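Local coordinates for protein D-alanyl-D-alanine carboxypeptidase (Vibrio cholerae, PDB 5TR7) that probably removes the terminal D-alanine from peptidoglycan precursor peptides, as a penicillin-binding serine carboxypeptidase involved in bacterial cell-wall synthesis, at residues 200-205 with 234-239; 4-9 with 241-246; 134-137 with 142-145. All coordinates share one frame; numbering follows the deposited sequence.

In the fold
Contacts 1 and 2 lie side by side on helix 233-251, their centres about 11 Å apart, and Glu239 of contact 1 joins them by a probable hydrogen bond to the backbone N of Ala7 in contact 2. This helix packs on the five-stranded antiparallel sheet: contact 1 reaches strand 196-205 at one edge of it, contact 2 the loop leading into strand 10-15. Contact 3 is separate, in the loop between helices 114-127 and 150-163, its centre about 21 Å from that of contact 1 and 28 Å from that of contact 2. Along the chain contact 2 brackets the other two, and contact 3 precedes contact 1. Contact 2 thus brings the two ends of the modelled chain together beside the sheet.

Contact 1 (200-205 with 234-239); sequences IKTGHT and NARKAE. With NO2 (nitrite ion), chain F.
Thr202 sets its hydroxyl against the flat face of the Arg236 guanidinium. OG1 of Thr202 is just 2.9 Å from CZ of Arg236 and equally close to NH1, yet it sits above the plane, where the N-H bonds do not point, and the angles to NH1 and NH2 are too poor for a hydrogen bond. Arg236 comes across from the helix nearly extended, CG anti to the backbone N (chi1 168°), and bends once at chi3 to lay its head across the threonine side chain at about a right angle. At its edge lies a nitrite ion, probably from the crystallisation liquor: NE of Arg236 gives a hydrogen bond of 2.6 Å to O2 of the ion, and NH2 of Arg236 adds a weak one of 3.1 Å to the same oxygen. Gly188 N also binds the ion, while the aliphatic part of Lys237 lies against it, CG at 3.2 Å from nitrite O1. Further bonds fix the head, NH1 to Asn211 O and NH2 in a salt bridge to Glu233. Arginine suits this place because its planar, many-donor head can serve several acceptors at once.

Lys201, Thr202 and Gly203 form the KTG motif of penicillin-binding proteins. Lys201, a predicted substrate-binding residue, directs NZ to Ser98 OG, a predicted catalytic serine, and to Thr202 O. Strand 196-205, with a classic bulge at Ile200 and Lys201 opposite Val213, pairs with strand 209-218; Lys201 packs on helix 37-50, while Arg236 reaches Thr202 from helix 233-251, past Tyr210 and Leu212.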
# COMPACT_ATOMS: atom_id res chain seq x y z
N ILE A 200 -5.88 -1.47 3.94
CA ILE A 200 -4.54 -0.92 3.88
C ILE A 200 -4.37 0.06 2.73
O ILE A 200 -4.28 1.26 2.94
CB ILE A 200 -3.49 -2.04 3.76
CG1 ILE A 200 -3.76 -3.15 4.77
CG2 ILE A 200 -2.08 -1.49 3.88
CD1 ILE A 200 -2.61 -4.16 4.92
N LYS A 201 -4.33 -0.42 1.51
CA LYS A 201 -4.03 0.45 0.42
C LYS A 201 -4.79 0.08 -0.82
O LYS A 201 -4.94 -1.05 -1.20
CB LYS A 201 -2.52 0.35 0.12
CG LYS A 201 -1.96 1.32 -0.91
CD LYS A 201 -1.88 2.70 -0.32
CE LYS A 201 -1.43 3.74 -1.33
NZ LYS A 201 -2.46 4.15 -2.33
N THR A 202 -5.07 1.09 -1.54
CA THR A 202 -5.84 1.04 -2.73
C THR A 202 -4.97 1.26 -3.99
O THR A 202 -3.92 1.80 -3.93
CB THR A 202 -6.84 2.17 -2.53
OG1 THR A 202 -7.94 1.98 -3.37
CG2 THR A 202 -6.18 3.51 -2.73
N GLY A 203 -5.43 0.81 -5.13
CA GLY A 203 -4.70 1.09 -6.39
C GLY A 203 -5.44 0.66 -7.61
O GLY A 203 -6.45 -0.04 -7.50
N HIS A 204 -4.88 0.98 -8.78
CA HIS A 204 -5.49 0.57 -10.07
C HIS A 204 -4.40 0.06 -11.02
O HIS A 204 -3.32 0.63 -11.08
CB HIS A 204 -6.21 1.76 -10.69
CG HIS A 204 -6.99 1.42 -11.91
ND1 HIS A 204 -6.42 1.30 -13.16
CD2 HIS A 204 -8.31 1.15 -12.07
CE1 HIS A 204 -7.36 0.96 -14.03
NE2 HIS A 204 -8.52 0.91 -13.40
N THR A 205 -4.68 -1.00 -11.75
CA THR A 205 -3.72 -1.58 -12.75
C THR A 205 -4.43 -1.44 -14.09
O THR A 205 -5.44 -2.07 -14.32
CB THR A 205 -3.41 -3.04 -12.44
OG1 THR A 205 -2.81 -3.17 -11.13
CG2 THR A 205 -2.43 -3.68 -13.46
N ASN A 234 -17.05 0.53 -6.37
CA ASN A 234 -18.05 -0.14 -5.54
C ASN A 234 -17.81 -1.62 -5.37
O ASN A 234 -17.88 -2.11 -4.25
CB ASN A 234 -19.43 0.16 -6.05
CG ASN A 234 -19.77 1.62 -5.84
OD1 ASN A 234 -19.25 2.28 -4.88
ND2 ASN A 234 -20.64 2.16 -6.68
N ALA A 235 -17.41 -2.26 -6.47
CA ALA A 235 -17.08 -3.64 -6.44
C ALA A 235 -15.82 -3.84 -5.58
O ALA A 235 -15.77 -4.76 -4.78
CB ALA A 235 -16.86 -4.16 -7.87
N ARG A 236 -14.81 -3.00 -5.74
CA ARG A 236 -13.60 -3.14 -4.90
C ARG A 236 -14.01 -3.23 -3.36
O ARG A 236 -13.59 -4.13 -2.63
CB ARG A 236 -12.70 -1.95 -5.16
CG ARG A 236 -11.58 -1.82 -4.18
CD ARG A 236 -10.51 -0.92 -4.69
NE ARG A 236 -10.84 0.51 -4.81
CZ ARG A 236 -9.99 1.37 -5.38
NH1 ARG A 236 -8.84 0.93 -5.90
NH2 ARG A 236 -10.24 2.66 -5.47
N LYS A 237 -14.91 -2.37 -2.94
CA LYS A 237 -15.35 -2.42 -1.55
C LYS A 237 -16.18 -3.66 -1.27
O LYS A 237 -15.87 -4.39 -0.33
CB LYS A 237 -16.18 -1.21 -1.17
CG LYS A 237 -15.37 0.04 -0.89
CD LYS A 237 -16.21 1.19 -0.32
CE LYS A 237 -16.96 1.98 -1.38
NZ LYS A 237 -17.62 3.15 -0.74
N ALA A 238 -17.24 -3.89 -2.05
CA ALA A 238 -18.11 -5.03 -1.80
C ALA A 238 -17.42 -6.37 -1.84
O ALA A 238 -17.60 -7.17 -0.96
CB ALA A 238 -19.28 -5.04 -2.75
N GLU A 239 -16.54 -6.61 -2.80
CA GLU A 239 -15.92 -7.89 -2.89
C GLU A 239 -14.95 -8.08 -1.74
O GLU A 239 -14.84 -9.19 -1.21
CB GLU A 239 -15.24 -8.07 -4.25
CG GLU A 239 -16.20 -7.94 -5.44
CD GLU A 239 -17.41 -8.87 -5.41
OE1 GLU A 239 -18.55 -8.39 -5.25
OE2 GLU A 239 -17.23 -10.07 -5.42
N NO2 F . -12.56 1.69 -2.30
O1 NO2 F . -13.31 2.35 -1.61
O2 NO2 F . -12.65 2.02 -3.64

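Contact 2 (4-9 with 241-246); sequences PQIAAK and KKLLSY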
# COMPACT_ATOMS: atom_id res chain seq x y z
N PRO A 4 -16.65 -18.09 -1.31
CA PRO A 4 -17.62 -17.47 -2.19
C PRO A 4 -16.94 -17.05 -3.49
O PRO A 4 -15.72 -17.23 -3.65
CB PRO A 4 -18.09 -16.24 -1.40
CG PRO A 4 -16.91 -15.90 -0.53
CD PRO A 4 -15.97 -17.09 -0.48
N GLN A 5 -17.76 -16.56 -4.42
CA GLN A 5 -17.26 -16.10 -5.68
C GLN A 5 -17.05 -14.65 -5.53
O GLN A 5 -17.87 -13.95 -4.97
CB GLN A 5 -18.16 -16.47 -6.84
CG GLN A 5 -18.11 -17.99 -6.97
CD GLN A 5 -18.54 -18.53 -8.32
OE1 GLN A 5 -18.74 -17.79 -9.28
NE2 GLN A 5 -18.66 -19.85 -8.39
N ILE A 6 -15.89 -14.23 -6.00
CA ILE A 6 -15.45 -12.88 -5.87
C ILE A 6 -15.27 -12.36 -7.24
O ILE A 6 -14.65 -13.02 -8.03
CB ILE A 6 -14.09 -12.89 -5.10
CG1 ILE A 6 -14.25 -13.48 -3.68
CG2 ILE A 6 -13.45 -11.52 -5.04
CD1 ILE A 6 -15.25 -12.78 -2.80
N ALA A 7 -15.82 -11.22 -7.57
CA ALA A 7 -15.69 -10.66 -8.94
C ALA A 7 -14.35 -9.92 -9.04
O ALA A 7 -14.28 -8.69 -8.96
CB ALA A 7 -16.87 -9.72 -9.22
N ALA A 8 -13.26 -10.65 -9.24
CA ALA A 8 -11.97 -10.04 -9.30
C ALA A 8 -11.06 -10.93 -10.09
O ALA A 8 -11.25 -12.12 -10.09
CB ALA A 8 -11.42 -9.84 -7.88
N LYS A 9 -10.03 -10.38 -10.73
CA LYS A 9 -9.12 -11.20 -11.52
C LYS A 9 -8.21 -12.11 -10.65
O LYS A 9 -7.86 -13.21 -11.05
CB LYS A 9 -8.33 -10.29 -12.43
CG LYS A 9 -7.45 -10.97 -13.48
CD LYS A 9 -6.48 -9.95 -14.04
CE LYS A 9 -5.52 -10.49 -15.07
NZ LYS A 9 -4.53 -9.41 -15.36
N LYS A 241 -15.30 -6.78 1.23
CA LYS A 241 -16.15 -6.98 2.42
C LYS A 241 -16.63 -8.44 2.43
O LYS A 241 -16.55 -9.07 3.48
CB LYS A 241 -17.33 -5.98 2.51
CG LYS A 241 -18.02 -5.98 3.83
CD LYS A 241 -19.26 -5.09 3.92
CE LYS A 241 -19.67 -4.96 5.41
NZ LYS A 241 -20.86 -4.08 5.62
N LYS A 242 -16.99 -9.00 1.26
CA LYS A 242 -17.46 -10.40 1.21
C LYS A 242 -16.32 -11.31 1.60
O LYS A 242 -16.49 -12.20 2.40
CB LYS A 242 -17.91 -10.89 -0.17
CG LYS A 242 -19.19 -10.34 -0.68
CD LYS A 242 -19.38 -10.64 -2.17
CE LYS A 242 -20.59 -9.83 -2.63
NZ LYS A 242 -20.63 -9.64 -4.10
N LEU A 243 -15.18 -11.08 1.01
CA LEU A 243 -14.04 -11.89 1.29
C LEU A 243 -13.76 -11.89 2.75
O LEU A 243 -13.58 -12.91 3.33
CB LEU A 243 -12.85 -11.39 0.50
CG LEU A 243 -11.74 -12.37 0.21
CD1 LEU A 243 -12.26 -13.73 -0.19
CD2 LEU A 243 -10.83 -11.81 -0.84
N LEU A 244 -13.74 -10.72 3.36
CA LEU A 244 -13.44 -10.61 4.79
C LEU A 244 -14.52 -11.26 5.66
O LEU A 244 -14.17 -11.98 6.61
CB LEU A 244 -13.25 -9.15 5.21
CG LEU A 244 -11.98 -8.46 4.72
CD1 LEU A 244 -12.11 -6.94 4.84
CD2 LEU A 244 -10.74 -8.92 5.44
N SER A 245 -15.80 -11.03 5.39
CA SER A 245 -16.87 -11.65 6.19
C SER A 245 -16.78 -13.16 6.15
O SER A 245 -17.00 -13.81 7.16
CB SER A 245 -18.27 -11.28 5.70
OG SER A 245 -18.36 -9.90 5.73
N TYR A 246 -16.48 -13.70 4.99
CA TYR A 246 -16.31 -15.13 4.87
C TYR A 246 -15.19 -15.60 5.82
O TYR A 246 -15.32 -16.57 6.52
CB TYR A 246 -15.97 -15.50 3.42
CG TYR A 246 -15.47 -16.91 3.26
CD1 TYR A 246 -16.37 -18.00 3.27
CD2 TYR A 246 -14.14 -17.15 3.11
CE1 TYR A 246 -15.92 -19.33 3.15
CE2 TYR A 246 -13.66 -18.47 2.94
CZ TYR A 246 -14.54 -19.54 3.00
OH TYR A 246 -14.00 -20.79 2.85
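Pro4 sets its CD over one face of the Tyr246 ring. This atom stands 3.9 Å from the ring centroid and 16° off the normal, a CH-pi contact; the CH2 next to the proline nitrogen is slightly polarised and suits an aromatic face. The tyrosine is swung out to meet it with CG anti to its backbone N (chi1 166°). One turn back, Ile6 and Leu243 cross at about a right angle, CG1 of Ile6 lying 4.0 Å from CD1 of Leu243.

Neither CB points straight across; the branches do the reaching. Ile6 folds back at chi2 (-58°), which brings CD1 within 4.2 Å of CB of Lys242 as well. Loop and helix both lie against the five-stranded sheet: Ile6 and Leu243 rest on Tyr11 of strand 10-15, and Leu243 and Tyr246 on Leu13, so the N-terminal loop packs against both helix 233-251 and the strand it leads into. Just beyond, Ala7 centres an inverse gamma turn.

Lys242 offers the loop its aliphatic base, while its extended chain carries NZ to a salt bridge with Glu239. On the helix, OG of Ser245 gives a 3.0 Å hydrogen bond to O of Lys241, which also accepts the backbone N of Ser245.

Contact 3 (134-137 with 142-145); sequences HFTN and DDPN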
# COMPACT_ATOMS: atom_id res chain seq x y z
N HIS A 134 9.09 -7.87 -7.84
CA HIS A 134 10.27 -7.10 -8.15
C HIS A 134 9.85 -5.64 -8.40
O HIS A 134 8.94 -5.38 -9.15
CB HIS A 134 11.03 -7.64 -9.34
CG HIS A 134 12.35 -6.98 -9.55
ND1 HIS A 134 12.55 -5.98 -10.47
CD2 HIS A 134 13.53 -7.14 -8.91
CE1 HIS A 134 13.80 -5.56 -10.40
NE2 HIS A 134 14.42 -6.26 -9.46
N PHE A 135 10.55 -4.72 -7.78
CA PHE A 135 10.26 -3.31 -7.94
C PHE A 135 11.32 -2.56 -8.74
O PHE A 135 12.52 -2.89 -8.66
CB PHE A 135 10.07 -2.70 -6.55
CG PHE A 135 9.02 -3.42 -5.74
CD1 PHE A 135 7.68 -3.19 -5.94
CD2 PHE A 135 9.38 -4.38 -4.80
CE1 PHE A 135 6.71 -3.87 -5.19
CE2 PHE A 135 8.45 -5.01 -4.03
CZ PHE A 135 7.10 -4.77 -4.21
N THR A 136 10.87 -1.57 -9.52
CA THR A 136 11.75 -0.70 -10.31
C THR A 136 11.68 0.77 -9.90
O THR A 136 12.47 1.57 -10.35
CB THR A 136 11.45 -0.81 -11.80
OG1 THR A 136 10.07 -0.46 -12.03
CG2 THR A 136 11.77 -2.24 -12.29
N ASN A 137 10.75 1.15 -9.06
CA ASN A 137 10.67 2.51 -8.63
C ASN A 137 9.90 2.55 -7.29
O ASN A 137 9.33 1.55 -6.90
CB ASN A 137 9.99 3.32 -9.73
CG ASN A 137 8.57 2.91 -9.93
OD1 ASN A 137 7.79 2.80 -8.98
ND2 ASN A 137 8.21 2.71 -11.16
N ASP A 142 3.96 1.96 -14.22
CA ASP A 142 4.38 0.86 -15.08
C ASP A 142 5.74 0.64 -15.64
O ASP A 142 6.31 1.52 -16.24
CB ASP A 142 3.78 1.02 -16.49
CG ASP A 142 2.57 0.21 -16.71
OD1 ASP A 142 1.81 -0.05 -15.75
OD2 ASP A 142 2.41 -0.15 -17.88
N ASP A 143 6.12 -0.62 -15.60
CA ASP A 143 7.44 -1.03 -16.04
C ASP A 143 7.36 -2.52 -16.26
O ASP A 143 6.75 -3.22 -15.47
CB ASP A 143 8.50 -0.69 -15.02
CG ASP A 143 9.90 -0.99 -15.52
OD1 ASP A 143 10.17 -2.13 -15.97
OD2 ASP A 143 10.77 -0.10 -15.41
N PRO A 144 7.95 -3.03 -17.37
CA PRO A 144 7.93 -4.47 -17.57
C PRO A 144 8.46 -5.26 -16.36
O PRO A 144 7.91 -6.32 -16.05
CB PRO A 144 8.89 -4.67 -18.77
CG PRO A 144 8.86 -3.39 -19.50
CD PRO A 144 8.45 -2.30 -18.55
N ASN A 145 9.50 -4.75 -15.70
CA ASN A 145 10.10 -5.40 -14.54
C ASN A 145 9.56 -5.04 -13.17
O ASN A 145 10.20 -5.35 -12.15
CB ASN A 145 11.63 -5.24 -14.57
CG ASN A 145 12.29 -6.37 -15.30
OD1 ASN A 145 11.93 -7.54 -15.10
ND2 ASN A 145 13.29 -6.06 -16.11
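An Asx turn at Asp143 shapes the bend by which this loop returns to His134 and Thr136: OD1 of Asp143 accepts the backbone N of Asn145 at 2.7 Å, on the anti side of the carboxylate. Aspartate suits the position because its short side chain can reach a backbone N-H two residues on, and between them stands Pro144, whose restricted phi is compatible with the turn. The bond ties down the backbone N of Asn145; the carbonyl of the same residue, at its other end, faces His134.

That carbonyl is taken by the imidazole. ND1 of His134 donates to O of Asn145 over 3.0 Å, with an N-H...O angle of 164°; the oxygen lies almost exactly in the ring plane, and the donor lies in the plane of the carbonyl. So straight and coplanar a bond restrains the rotation of the ring and is consistent with a hydrogen on ND1, since a carbonyl oxygen can only accept. Thr136 fills the middle. Its methyl CG2 sits 3.5 Å from O of Asn145 and 3.8 Å from CB of Asn145, while OG1, held between the backbone N and the carbonyl carbon (chi1 58°), faces CB of Asp143 at 3.4 Å. A beta-branched residue with one apolar and one polar arm suits this place: its methyl lies mainly against Asn145, its hydroxyl beside Asp143.

Asn137 braces the intervening chain by bonding to His139, Gly140 and Leu141. Phe135 turns the other way, packing on Met121 and Ala125 of helix 114-127 and on Thr37 and Met40 of helix 37-50, so that the surface loop is rooted between these helices before the chain enters helix 150-163.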